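Local coordinates for nucleoprotein (Human coronavirus NL63, PDB 5EPW), which probably packages the viral RNA genome into a helical ribonucleocapsid, this chain being its C-terminal domain, which forms a dimer here, at residues B[66-70]-B[106-112]; B[30-36]-B[54-60]. All coordinates share one frame; numbering follows the deposited sequence. Where two conformers were deposited one is given.

Interaction 1 of 2, residues B[66-70]-B[106-112]; sequences QLAEL and NKNLPKF
Gln66 and Asn108 meet amide to amide, their planes 72° apart. With CG anti to the backbone N (chi1 -177°), the extended glutamine chain carries NE2 to the asparagine, and Gln66 NE2 donates a nearly straight bond (171°) to a lone pair of Asn108 OD1 at 3.0 Å. The carbonyl oxygen of the same amide, Gln66 OE1, lies against the methylenes of Lys111, 3.6 Å from its CG; a lysine suits this place because its methylenes pack while its amine leads away. The other half of the Asn108 amide turns to Glu69: ND2 rests 3.6 Å from Glu69 CB, and a water joins Asn108 ND2 to Glu69 OE1. A second water donates to both Gln66 O and Asn108 O, bridging the two backbones. On the buried side, Leu70 rests CD1 against the backbone at Asn108 O and Leu109 CA, 3.8 Å from each, and its CB comes obliquely to the Phe112 ring, 3.9 Å from Phe112 CD2. Leu67 reaches helix 109-115 with CD2, 3.7 Å from Phe112 CA. Asn106 shapes the turn: its OD1 accepts from Asn108 N at 2.7 Å. Tyr96 of the second subunit bonds to Leu70 O and packs on Phe112. This is an Asn-capped type I turn leading into a helix, docked against helix 64-68 and the turn after it, consistent with the C-terminal domain's predicted role in dimerization.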
loop_
_atom_site.group_PDB
_atom_site.type_symbol
_atom_site.label_atom_id
_atom_site.label_comp_id
_atom_site.label_asym_id
_atom_site.label_seq_id
_atom_site.Cartn_x
_atom_site.Cartn_y
_atom_site.Cartn_z
ATOM N N GLN B 66 -2.119 -12.357 9.840
ATOM C CA GLN B 66 -0.705 -12.195 10.278
ATOM C C GLN B 66 0.024 -11.314 9.221
ATOM O O GLN B 66 0.804 -10.446 9.613
ATOM C CB GLN B 66 0.045 -13.509 10.479
ATOM C CG GLN B 66 1.449 -13.354 10.979
ATOM C CD GLN B 66 1.946 -14.588 11.624
ATOM O OE1 GLN B 66 1.770 -15.674 11.056
ATOM N NE2 GLN B 66 2.728 -14.418 12.639
ATOM N N LEU B 67 -0.293 -11.523 7.965
ATOM C CA LEU B 67 0.359 -10.739 6.865
ATOM C C LEU B 67 -0.049 -9.314 7.003
ATOM O O LEU B 67 0.771 -8.355 6.766
ATOM C CB LEU B 67 -0.000 -11.351 5.529
ATOM C CG LEU B 67 0.591 -12.721 5.334
ATOM C CD1 LEU B 67 -0.110 -13.432 4.260
ATOM C CD2 LEU B 67 2.060 -12.646 5.038
ATOM N N ALA B 68 -1.324 -9.045 7.298
ATOM C CA ALA B 68 -1.817 -7.696 7.438
ATOM C C ALA B 68 -1.112 -6.850 8.483
ATOM O O ALA B 68 -1.158 -5.593 8.476
ATOM C CB ALA B 68 -3.332 -7.675 7.620
ATOM N N GLU B 69 -0.517 -7.534 9.467
ATOM C CA GLU B 69 0.235 -6.768 10.465
ATOM C C GLU B 69 1.402 -5.951 9.856
ATOM O O GLU B 69 1.874 -4.960 10.518
ATOM C CB GLU B 69 0.848 -7.721 11.512
ATOM C CG GLU B 69 -0.249 -8.395 12.361
ATOM C CD GLU B 69 -0.955 -7.520 13.251
ATOM O OE1 GLU B 69 -0.321 -7.016 14.178
ATOM O OE2 GLU B 69 -2.074 -7.081 12.968
ATOM N N LEU B 70 1.850 -6.342 8.667
ATOM C CA LEU B 70 3.020 -5.769 7.965
ATOM C C LEU B 70 2.622 -5.044 6.640
ATOM O O LEU B 70 3.459 -4.796 5.802
ATOM C CB LEU B 70 4.116 -6.742 7.713
ATOM C CG LEU B 70 4.789 -7.284 8.979
ATOM C CD1 LEU B 70 5.874 -8.198 8.616
ATOM C CD2 LEU B 70 5.222 -6.192 9.988
ATOM N N ASN B 106 10.879 -9.140 14.756
ATOM C CA ASN B 106 9.472 -9.039 14.641
ATOM C C ASN B 106 8.953 -10.425 14.331
ATOM O O ASN B 106 9.356 -11.080 13.419
ATOM C CB ASN B 106 9.110 -8.056 13.507
ATOM C CG ASN B 106 7.614 -7.868 13.403
ATOM O OD1 ASN B 106 6.927 -8.846 13.095
ATOM N ND2 ASN B 106 7.143 -6.650 13.503
ATOM N N LYS B 107 7.938 -10.841 15.143
ATOM C CA LYS B 107 7.470 -12.191 15.022
ATOM C C LYS B 107 6.613 -12.475 13.797
ATOM O O LYS B 107 6.373 -13.563 13.449
ATOM C CB LYS B 107 6.638 -12.559 16.287
ATOM C CG LYS B 107 7.462 -12.816 17.554
ATOM C CD LYS B 107 6.512 -13.125 18.763
ATOM C CE LYS B 107 6.975 -12.517 20.068
ATOM N NZ LYS B 107 8.435 -12.454 20.190
ATOM N N ASN B 108 6.196 -11.410 13.139
ATOM C CA ASN B 108 5.368 -11.531 11.941
ATOM C C ASN B 108 6.179 -11.488 10.672
ATOM O O ASN B 108 5.677 -11.835 9.614
ATOM C CB ASN B 108 4.358 -10.405 11.977
ATOM C CG ASN B 108 3.465 -10.460 13.191
ATOM O OD1 ASN B 108 2.987 -11.552 13.599
ATOM N ND2 ASN B 108 3.196 -9.332 13.787
ATOM N N LEU B 109 7.437 -11.157 10.774
ATOM C CA LEU B 109 8.295 -10.997 9.607
ATOM C C LEU B 109 8.536 -12.327 8.850
ATOM O O LEU B 109 8.505 -12.474 7.620
ATOM C CB LEU B 109 9.625 -10.286 9.990
ATOM C CG LEU B 109 10.644 -10.002 8.936
ATOM C CD1 LEU B 109 10.098 -9.076 7.824
ATOM C CD2 LEU B 109 11.828 -9.373 9.619
ATOM N N PRO B 110 8.795 -13.470 9.565
ATOM C CA PRO B 110 9.049 -14.658 8.802
ATOM C C PRO B 110 7.885 -15.132 7.893
ATOM O O PRO B 110 8.136 -15.611 6.803
ATOM C CB PRO B 110 9.316 -15.739 9.881
ATOM C CG PRO B 110 9.761 -14.929 11.016
ATOM C CD PRO B 110 9.066 -13.617 11.028
ATOM N N LYS B 111 6.646 -14.987 8.380
ATOM C CA LYS B 111 5.472 -15.310 7.548
ATOM C C LYS B 111 5.419 -14.428 6.277
ATOM O O LYS B 111 5.114 -14.926 5.209
ATOM C CB LYS B 111 4.254 -15.039 8.391
ATOM C CG LYS B 111 2.873 -15.273 7.686
ATOM C CD LYS B 111 2.720 -16.687 7.231
ATOM C CE LYS B 111 1.314 -17.026 6.711
ATOM N NZ LYS B 111 1.276 -18.478 6.342
ATOM N N PHE B 112 5.704 -13.140 6.500
ATOM C CA PHE B 112 5.719 -12.194 5.294
ATOM C C PHE B 112 6.755 -12.664 4.257
ATOM O O PHE B 112 6.515 -12.781 3.087
ATOM C CB PHE B 112 5.887 -10.826 5.778
ATOM C CG PHE B 112 5.667 -9.774 4.716
ATOM C CD1 PHE B 112 6.666 -9.460 3.826
ATOM C CD2 PHE B 112 4.460 -9.168 4.661
ATOM C CE1 PHE B 112 6.433 -8.472 2.860
ATOM C CE2 PHE B 112 4.189 -8.156 3.730
ATOM C CZ PHE B 112 5.171 -7.848 2.812
HETATM O O HOH W 1 3.313 -11.023 8.257
HETATM O O HOH W 2 1.161 -8.468 15.901
#

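Interaction 2 of 2, residues B[30-36]-B[54-60]; sequences PTREENV and LVQNGVD
Pro30 O receives the N-H of Val59 at 2.9 Å, tying an irregular loop to the C-terminal end of helix 52-57 in the helical part of the coronavirus nucleocapsid C-terminal domain. The Pro30 ring lays CG 3.8 Å from Gly58 CA. Glycine suits that place because the chain leaves the helix there with positive phi, which glycine adopts easily, and Gly58 CA also comes close to Pro30 O in a C-H...O contact. Ala75 of the second subunit packs on both Pro30 and Val59, so this apolar corner also belongs to the dimer interface. Thr31 turns its OG1 back into its own loop, where it accepts a weak bond from Glu34 N, while CB and CG2 lie beside Asp60, both 3.7 Å from OD2. Arg32, bent at chi2 and chi3, runs alongside Asn57 and brings NH1 to 3.0 Å from Asn57 OD1, at an angle too poor for a hydrogen bond. Its backbone adds a C-H...O contact from Arg32 CA to Gln56 O, and a water that accepts from Arg32 N donates to Asp60 OD2, linking the loop to the residues after the helix. Asn35 begins helix 36-39 as its N-cap; chi1 of 71° places CG between its backbone N and carbonyl carbon, swinging the amide round so that it can cap a backbone N farther along. Asn35 CB lies 3.4 Å from Val55 O. A second water accepts from Asn35 ND2 and donates to Arg32 O and Gln56 O. Val36 packs its branched side chain on helix 52-57, CG2 lying 3.5 Å from Leu54 O, while Val36 N donates to Val55 O at 3.2 Å.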
loop_
_atom_site.group_PDB
_atom_site.type_symbol
_atom_site.label_atom_id
_atom_site.label_comp_id
_atom_site.label_asym_id
_atom_site.label_seq_id
_atom_site.Cartn_x
_atom_site.Cartn_y
_atom_site.Cartn_z
ATOM N N PRO B 30 -10.200 -9.327 -2.430
ATOM C CA PRO B 30 -10.377 -10.710 -2.926
ATOM C C PRO B 30 -10.828 -11.693 -1.834
ATOM O O PRO B 30 -10.385 -11.609 -0.696
ATOM C CB PRO B 30 -8.981 -11.043 -3.463
ATOM C CG PRO B 30 -8.129 -10.330 -2.475
ATOM C CD PRO B 30 -8.775 -8.976 -2.298
ATOM N N THR B 31 -11.637 -12.690 -2.268
ATOM C CA THR B 31 -12.205 -13.768 -1.449
ATOM C C THR B 31 -12.227 -15.023 -2.304
ATOM O O THR B 31 -11.906 -14.970 -3.442
ATOM C CB THR B 31 -13.640 -13.449 -1.042
ATOM O OG1 THR B 31 -14.421 -13.349 -2.193
ATOM C CG2 THR B 31 -13.733 -12.136 -0.271
ATOM N N ARG B 32 -12.620 -16.166 -1.746
ATOM C CA ARG B 32 -12.708 -17.387 -2.546
ATOM C C ARG B 32 -13.643 -17.219 -3.728
ATOM O O ARG B 32 -13.370 -17.668 -4.846
ATOM C CB ARG B 32 -13.205 -18.542 -1.667
ATOM C CG ARG B 32 -13.602 -19.750 -2.496
ATOM C CD ARG B 32 -12.640 -20.867 -2.439
ATOM N NE ARG B 32 -13.061 -21.890 -1.486
ATOM C CZ ARG B 32 -12.212 -22.700 -0.845
ATOM N NH1 ARG B 32 -10.897 -22.609 -1.047
ATOM N NH2 ARG B 32 -12.675 -23.599 0.029
ATOM N N GLU B 33 -14.743 -16.487 -3.509
ATOM C CA GLU B 33 -15.775 -16.185 -4.524
ATOM C C GLU B 33 -15.230 -15.378 -5.695
ATOM O O GLU B 33 -15.545 -15.588 -6.843
ATOM C CB GLU B 33 -16.939 -15.426 -3.861
ATOM C CG GLU B 33 -17.415 -15.980 -2.503
ATOM C CD GLU B 33 -16.632 -15.507 -1.288
ATOM O OE1 GLU B 33 -15.943 -16.335 -0.715
ATOM O OE2 GLU B 33 -16.744 -14.325 -0.870
ATOM N N GLU B 34 -14.362 -14.382 -5.387
ATOM C CA GLU B 34 -13.755 -13.538 -6.423
ATOM C C GLU B 34 -12.291 -13.339 -5.959
ATOM O O GLU B 34 -11.938 -12.470 -5.132
ATOM C CB GLU B 34 -14.428 -12.187 -6.504
ATOM C CG GLU B 34 -15.840 -12.224 -7.144
ATOM C CD GLU B 34 -16.340 -10.824 -7.444
ATOM O OE1 GLU B 34 -16.631 -10.156 -6.462
ATOM O OE2 GLU B 34 -16.394 -10.414 -8.641
ATOM N N ASN B 35 -11.466 -14.226 -6.478
ATOM C CA ASN B 35 -10.132 -14.415 -5.893
ATOM C C ASN B 35 -9.071 -13.427 -6.444
ATOM O O ASN B 35 -9.397 -12.466 -7.141
ATOM C CB ASN B 35 -9.745 -15.876 -5.996
ATOM C CG ASN B 35 -9.432 -16.297 -7.421
ATOM O OD1 ASN B 35 -9.108 -15.484 -8.340
ATOM N ND2 ASN B 35 -9.578 -17.644 -7.646
ATOM N N VAL B 36 -7.830 -13.668 -6.062
ATOM C CA VAL B 36 -6.774 -12.754 -6.424
ATOM C C VAL B 36 -6.562 -12.653 -7.959
ATOM O O VAL B 36 -6.244 -11.599 -8.488
ATOM C CB VAL B 36 -5.459 -13.114 -5.683
ATOM C CG1 VAL B 36 -4.254 -12.351 -6.204
ATOM C CG2 VAL B 36 -5.665 -12.905 -4.219
ATOM N N LEU B 54 -3.264 -18.155 -0.434
ATOM C CA LEU B 54 -3.575 -16.725 -0.471
ATOM C C LEU B 54 -4.210 -16.345 -1.778
ATOM O O LEU B 54 -5.132 -15.449 -1.834
ATOM C CB LEU B 54 -2.338 -15.917 -0.198
ATOM C CG LEU B 54 -2.032 -15.579 1.223
ATOM C CD1 LEU B 54 -2.914 -14.552 1.882
ATOM C CD2 LEU B 54 -1.905 -16.806 2.109
ATOM N N VAL B 55 -3.727 -16.840 -2.886
ATOM C CA VAL B 55 -4.283 -16.567 -4.185
ATOM C C VAL B 55 -5.766 -17.033 -4.294
ATOM O O VAL B 55 -6.637 -16.319 -4.791
ATOM C CB VAL B 55 -3.406 -17.138 -5.350
ATOM C CG1 VAL B 55 -4.177 -17.069 -6.634
ATOM C CG2 VAL B 55 -2.046 -16.398 -5.379
ATOM N N GLN B 56 -6.001 -18.256 -3.816
ATOM C CA GLN B 56 -7.334 -18.883 -3.851
ATOM C C GLN B 56 -8.374 -18.222 -2.982
ATOM O O GLN B 56 -9.539 -18.164 -3.326
ATOM C CB GLN B 56 -7.174 -20.350 -3.350
ATOM C CG GLN B 56 -8.451 -21.143 -3.230
ATOM C CD GLN B 56 -8.220 -22.627 -3.060
ATOM O OE1 GLN B 56 -8.385 -23.366 -3.992
ATOM N NE2 GLN B 56 -7.912 -23.057 -1.868
ATOM N N ASN B 57 -7.944 -17.774 -1.808
ATOM C CA ASN B 57 -8.854 -17.366 -0.720
ATOM C C ASN B 57 -8.773 -15.853 -0.378
ATOM O O ASN B 57 -9.609 -15.329 0.298
ATOM C CB ASN B 57 -8.622 -18.208 0.510
ATOM C CG ASN B 57 -9.038 -19.643 0.280
ATOM O OD1 ASN B 57 -10.203 -19.887 -0.013
ATOM N ND2 ASN B 57 -8.091 -20.561 0.284
ATOM N N GLY B 58 -7.787 -15.157 -0.987
ATOM C CA GLY B 58 -7.650 -13.720 -0.726
ATOM C C GLY B 58 -7.597 -13.409 0.758
ATOM O O GLY B 58 -6.818 -14.055 1.564
ATOM N N VAL B 59 -8.300 -12.337 1.176
ATOM C CA VAL B 59 -8.316 -11.934 2.598
ATOM C C VAL B 59 -8.930 -12.965 3.555
ATOM O O VAL B 59 -8.765 -12.848 4.748
ATOM C CB VAL B 59 -8.938 -10.546 2.777
ATOM C CG1 VAL B 59 -8.205 -9.481 1.888
ATOM C CG2 VAL B 59 -10.461 -10.576 2.594
ATOM N N ASP B 60 -9.620 -13.947 3.005
ATOM C CA ASP B 60 -10.189 -15.041 3.823
ATOM C C ASP B 60 -9.231 -16.164 4.040
ATOM O O ASP B 60 -9.517 -17.175 4.790
ATOM C CB ASP B 60 -11.498 -15.475 3.214
ATOM C CG ASP B 60 -12.592 -14.395 3.355
ATOM O OD1 ASP B 60 -12.458 -13.438 4.123
ATOM O OD2 ASP B 60 -13.467 -14.489 2.553
HETATM O O HOH W 3 -13.664 -16.566 0.945
HETATM O O HOH W 4 -11.009 -19.093 -5.419
#

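In the fold
Along the chain the two contacts come in series: interaction 2 joins 30-36 to 54-60 before interaction 1 joins 66-70 to 106-112. Their centres lie 19 Å apart, yet they touch where Leu54 CD1 of helix 52-57 packs 3.8 Å from Leu67 CD1 of helix 64-68, the next helix in the chain. Interaction 2 thus ties the early loop to the first of these helices, and interaction 1 returns the chain to the second after the antiparallel strands 82-88 and 91-103. Both also pack against the second subunit, so parts of the dimer interface are built from the same residues that join these segments.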